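Local coordinates for protein kappa-carrageenase (Zobellia galactanivorans, PDB 5OCR) that probably hydrolyses the marine galactan kappa-carrageenan, through the family 16 glycoside hydrolase domain that this chain comprises, at residues R242-K247 and R265-D270; M72-N77 and N257-A262. One frame throughout, in Å; residues are numbered along the deposited sequence. Where two conformers were deposited one is given.

Interaction 1: R242-K247 and R265-D270; sequences RKPFVK and REKLSD
Phe245 reaches from the loop 242-247 to Lys267 and Leu268, in the region of the short helix 262-267. Its ring carbon CZ meets Lys267 CB at 3.6 Å, the closest approach between the two segments. Lys267 CB and Leu268 CD2 both approach the ring obliquely. With chi1 at -61°, the Phe245 ring lies beside its own backbone N, and this carries it to the helix. Phe245 is buried, and this is the tight part of the contact. Phe86 meets its ring, and Ala264 of the same helix also touches it.

The rest of the contact is looser and partly exposed to solvent. Phe245 CE1 sits 4.3 Å from Leu268 CD2, an apolar touch. Pro244 CG is 4.1 Å from Lys267 CG, and these two side chains cross at about a right angle. The Lys267 chain is bent at chi2 and chi4. Its methylene groups pack on Pro244 and Phe245, while NZ turns to Glu113 O, to which it is hydrogen-bonded.

The peptide before Pro244 is cis. A backbone hydrogen bond of 2.9 Å from Phe245 N to Arg242 O closes a type VIa beta turn. The contact joins this turn to a short surface helix, both in the long connection, which includes the hairpin 246-249/252-255, between strands 233-241 and 273-285 of the family 16 beta-jellyroll.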
# COMPACT_ATOMS: atom_id res chain seq x y z
N ARG A 242 -11.32 3.55 3.32
CA ARG A 242 -11.17 4.95 3.68
C ARG A 242 -12.54 5.61 3.90
O ARG A 242 -13.56 5.02 3.74
CB ARG A 242 -10.52 5.76 2.55
CG ARG A 242 -9.11 5.20 2.21
CD ARG A 242 -8.16 5.55 3.33
NE ARG A 242 -6.72 5.23 3.00
CZ ARG A 242 -6.09 4.09 3.35
NH1 ARG A 242 -6.78 3.09 3.97
NH2 ARG A 242 -4.79 3.91 3.09
N LYS A 243 -12.46 6.88 4.27
CA LYS A 243 -13.67 7.65 4.51
C LYS A 243 -14.48 7.62 3.16
O LYS A 243 -13.84 7.71 2.03
CB LYS A 243 -13.20 8.98 4.95
CG LYS A 243 -13.46 10.10 4.03
CD LYS A 243 -13.31 11.30 4.97
CE LYS A 243 -13.37 12.62 4.24
NZ LYS A 243 -14.77 13.07 4.14
N PRO A 244 -15.83 7.53 3.20
CA PRO A 244 -16.71 7.72 4.33
C PRO A 244 -16.88 6.46 5.23
O PRO A 244 -17.67 6.49 6.14
CB PRO A 244 -18.03 8.13 3.67
CG PRO A 244 -18.07 7.29 2.42
CD PRO A 244 -16.58 7.22 1.98
N PHE A 245 -16.14 5.38 4.96
CA PHE A 245 -16.32 4.14 5.74
C PHE A 245 -15.41 4.06 6.97
O PHE A 245 -15.49 3.12 7.73
CB PHE A 245 -16.02 2.94 4.86
CG PHE A 245 -16.92 2.84 3.66
CD1 PHE A 245 -18.31 2.71 3.83
CD2 PHE A 245 -16.40 2.90 2.37
CE1 PHE A 245 -19.14 2.58 2.71
CE2 PHE A 245 -17.22 2.76 1.24
CZ PHE A 245 -18.57 2.59 1.41
N VAL A 246 -14.52 5.02 7.13
CA VAL A 246 -13.71 5.07 8.32
C VAL A 246 -13.61 6.53 8.72
O VAL A 246 -13.83 7.44 7.91
CB VAL A 246 -12.29 4.54 8.08
CG1 VAL A 246 -12.30 3.21 7.35
CG2 VAL A 246 -11.55 5.48 7.14
N LYS A 247 -13.19 6.75 9.96
CA LYS A 247 -13.05 8.10 10.50
C LYS A 247 -11.86 8.10 11.41
O LYS A 247 -11.74 7.28 12.32
CB LYS A 247 -14.30 8.53 11.25
CG LYS A 247 -14.15 9.72 12.18
CD LYS A 247 -14.21 11.06 11.45
CE LYS A 247 -14.68 12.18 12.39
NZ LYS A 247 -13.76 12.42 13.55
N ARG A 265 -23.74 4.93 3.68
CA ARG A 265 -24.86 4.22 3.09
C ARG A 265 -25.00 4.45 1.58
O ARG A 265 -25.19 3.49 0.80
CB ARG A 265 -26.17 4.56 3.81
CG ARG A 265 -27.22 3.50 3.55
CD ARG A 265 -28.35 3.85 4.51
NE ARG A 265 -29.58 3.10 4.29
CZ ARG A 265 -30.44 3.38 3.35
NH1 ARG A 265 -30.24 4.39 2.49
NH2 ARG A 265 -31.51 2.64 3.24
N GLU A 266 -24.90 5.69 1.15
CA GLU A 266 -25.08 5.85 -0.30
C GLU A 266 -23.93 5.26 -1.11
O GLU A 266 -24.17 4.69 -2.17
CB GLU A 266 -25.51 7.25 -0.71
CG GLU A 266 -24.54 8.33 -0.32
CD GLU A 266 -24.41 9.37 -1.41
OE1 GLU A 266 -25.11 9.23 -2.45
OE2 GLU A 266 -23.59 10.31 -1.23
N LYS A 267 -22.70 5.30 -0.61
CA LYS A 267 -21.61 4.53 -1.31
C LYS A 267 -21.74 2.99 -1.31
O LYS A 267 -21.03 2.30 -2.04
CB LYS A 267 -20.22 4.88 -0.80
CG LYS A 267 -19.84 6.30 -1.11
CD LYS A 267 -18.44 6.33 -1.64
CE LYS A 267 -18.14 7.73 -2.09
NZ LYS A 267 -17.54 7.57 -3.43
N LEU A 268 -22.57 2.40 -0.43
CA LEU A 268 -22.77 0.92 -0.49
C LEU A 268 -23.24 0.38 -1.80
O LEU A 268 -22.94 -0.77 -2.16
CB LEU A 268 -23.68 0.41 0.63
CG LEU A 268 -23.16 0.46 2.05
CD1 LEU A 268 -24.39 0.12 2.87
CD2 LEU A 268 -22.02 -0.54 2.33
N SER A 269 -23.94 1.21 -2.59
CA SER A 269 -24.38 0.76 -3.90
C SER A 269 -23.17 0.49 -4.80
O SER A 269 -23.28 -0.26 -5.75
CB SER A 269 -25.34 1.77 -4.56
OG SER A 269 -24.67 2.94 -5.00
N ASP A 270 -22.02 1.10 -4.45
CA ASP A 270 -20.75 0.96 -5.22
C ASP A 270 -19.78 -0.09 -4.68
O ASP A 270 -18.65 -0.22 -5.15
CB ASP A 270 -20.06 2.32 -5.35
CG ASP A 270 -20.93 3.30 -6.09
OD1 ASP A 270 -21.53 2.86 -7.10
OD2 ASP A 270 -21.05 4.47 -5.66

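Interaction 2: M72-N77 and N257-A262; sequences MRHNAN and NPETDA
The edge of the His74 ring faces the Glu259 carboxylate, yet no hydrogen bond or salt bridge joins the two. His74 CE1, a carbon, is the ring atom nearest to Glu259 OE2, at 3.6 Å. The oxygen lies near the ring plane, and the ring and carboxylate planes are 44° apart. His74 NE2 is 4.1 Å from the same oxygen and is hydrogen-bonded to Asn78 OD1 instead. Asn78 ND2 in turn bonds Asn257 OD1, so Asn78 bridges His74 and the loop. The nearby carboxylate could still favour a protonated imidazole.

Pro258 supplies the apolar part. Its CG lies 3.7 Å from His74 NE2, oblique to the ring, and the two side chains come from opposite directions. A chi1 of 179° extends the imidazole away from the backbone N and out from the strand towards the loop. Phe86 also meets the His74 ring and touches Pro258.

The loop is held in shape by its own bonds. Glu259 N donates to Asn257 OD1 at 2.8 Å, from above the plane of the Asn257 side-chain amide, not on a lone pair. Thr260 OG1 donates to Asn257 O at 2.7 Å, and Thr260 N shares that acceptor. Further on, Asp261 caps Ala264 N at the start of helix 262-267. An Asx turn leading towards an N-capped helix thus packs against the end of strand 67-74 in the beta-jellyroll.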
# COMPACT_ATOMS: atom_id res chain seq x y z
N MET A 72 -12.89 -5.16 -2.17
CA MET A 72 -13.50 -4.74 -0.88
C MET A 72 -14.96 -5.17 -0.88
O MET A 72 -15.69 -4.81 -1.78
CB MET A 72 -13.40 -3.21 -0.77
CG MET A 72 -13.96 -2.67 0.58
SD MET A 72 -12.92 -3.13 1.95
CE MET A 72 -11.38 -2.21 1.54
N ARG A 73 -15.39 -5.97 0.12
CA ARG A 73 -16.78 -6.49 0.15
C ARG A 73 -17.43 -6.08 1.45
O ARG A 73 -16.77 -5.93 2.50
CB ARG A 73 -16.77 -8.03 0.15
CG ARG A 73 -16.34 -8.54 -1.22
CD ARG A 73 -16.59 -10.03 -1.31
NE ARG A 73 -15.82 -10.57 -2.44
CZ ARG A 73 -16.16 -10.46 -3.72
NH1 ARG A 73 -17.30 -9.83 -4.06
NH2 ARG A 73 -15.38 -10.99 -4.67
N HIS A 74 -18.75 -5.89 1.41
CA HIS A 74 -19.48 -5.52 2.63
C HIS A 74 -19.90 -6.81 3.30
O HIS A 74 -20.46 -7.71 2.65
CB HIS A 74 -20.74 -4.72 2.22
CG HIS A 74 -21.60 -4.29 3.37
ND1 HIS A 74 -22.94 -4.11 3.21
CD2 HIS A 74 -21.29 -3.85 4.64
CE1 HIS A 74 -23.46 -3.68 4.41
NE2 HIS A 74 -22.47 -3.52 5.26
N ASN A 75 -19.70 -6.90 4.62
CA ASN A 75 -20.16 -8.12 5.33
C ASN A 75 -21.67 -8.39 5.13
O ASN A 75 -22.49 -7.48 5.26
CB ASN A 75 -19.87 -8.05 6.82
CG ASN A 75 -18.39 -7.91 7.13
OD1 ASN A 75 -17.54 -8.00 6.23
ND2 ASN A 75 -18.07 -7.72 8.39
N ALA A 76 -21.99 -9.63 4.78
CA ALA A 76 -23.39 -10.10 4.70
C ALA A 76 -24.19 -9.56 5.89
O ALA A 76 -23.73 -9.64 7.06
CB ALA A 76 -23.46 -11.63 4.66
N ASN A 77 -25.35 -8.96 5.59
CA ASN A 77 -26.32 -8.50 6.64
C ASN A 77 -25.80 -7.26 7.46
O ASN A 77 -26.40 -6.85 8.46
CB ASN A 77 -26.65 -9.67 7.60
CG ASN A 77 -27.08 -10.94 6.87
OD1 ASN A 77 -27.75 -10.89 5.85
ND2 ASN A 77 -26.75 -12.06 7.39
N ASN A 257 -20.21 2.33 10.90
CA ASN A 257 -21.28 1.49 10.46
C ASN A 257 -21.98 2.13 9.25
O ASN A 257 -22.57 3.23 9.38
CB ASN A 257 -22.27 1.30 11.62
CG ASN A 257 -23.43 0.41 11.28
OD1 ASN A 257 -23.75 0.12 10.12
ND2 ASN A 257 -24.13 -0.03 12.35
N PRO A 258 -21.87 1.47 8.06
CA PRO A 258 -22.43 2.10 6.92
C PRO A 258 -23.91 2.28 6.96
O PRO A 258 -24.36 3.15 6.24
CB PRO A 258 -21.84 1.30 5.73
CG PRO A 258 -21.68 -0.09 6.28
CD PRO A 258 -21.34 0.13 7.74
N GLU A 259 -24.68 1.65 7.91
CA GLU A 259 -26.11 1.99 8.15
C GLU A 259 -26.42 3.14 9.15
O GLU A 259 -27.58 3.49 9.44
CB GLU A 259 -26.94 0.75 8.52
CG GLU A 259 -26.50 -0.56 7.88
CD GLU A 259 -26.67 -0.66 6.36
OE1 GLU A 259 -27.43 0.14 5.78
OE2 GLU A 259 -26.06 -1.58 5.73
N THR A 260 -25.37 3.74 9.69
CA THR A 260 -25.52 4.89 10.58
C THR A 260 -25.05 6.19 9.99
O THR A 260 -25.07 7.19 10.71
CB THR A 260 -24.65 4.75 11.85
OG1 THR A 260 -23.21 4.75 11.48
CG2 THR A 260 -25.09 3.54 12.59
N ASP A 261 -24.59 6.19 8.74
CA ASP A 261 -24.02 7.41 8.14
C ASP A 261 -24.49 7.57 6.71
O ASP A 261 -24.35 6.63 5.92
CB ASP A 261 -22.48 7.36 8.28
CG ASP A 261 -21.78 8.41 7.47
OD1 ASP A 261 -21.52 9.49 8.04
OD2 ASP A 261 -21.51 8.22 6.27
N ALA A 262 -25.04 8.74 6.31
CA ALA A 262 -25.67 8.85 4.97
C ALA A 262 -24.64 8.65 3.89
O ALA A 262 -24.93 8.03 2.87
CB ALA A 262 -26.30 10.22 4.75

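Overall arrangement
Both contacts lie at the periphery of the domain, with centres about 8 Å apart, and both are only partly buried. They involve the same connection after strand 233-241: interaction 1 its type VIa turn and residues Lys267 and Leu268, interaction 2 the loop before helix 262-267. Interaction 2 alone reaches a strand distant in sequence. Phe86 links them, since it meets both Phe245 and His74. Leu268 also bridges the pair, with CD2 at 3.8 Å from His74 ND1. Interaction 1 is larger and mainly apolar, built around a buried phenylalanine. Interaction 2 is smaller and more polar, with an exposed glutamate at the imidazole edge.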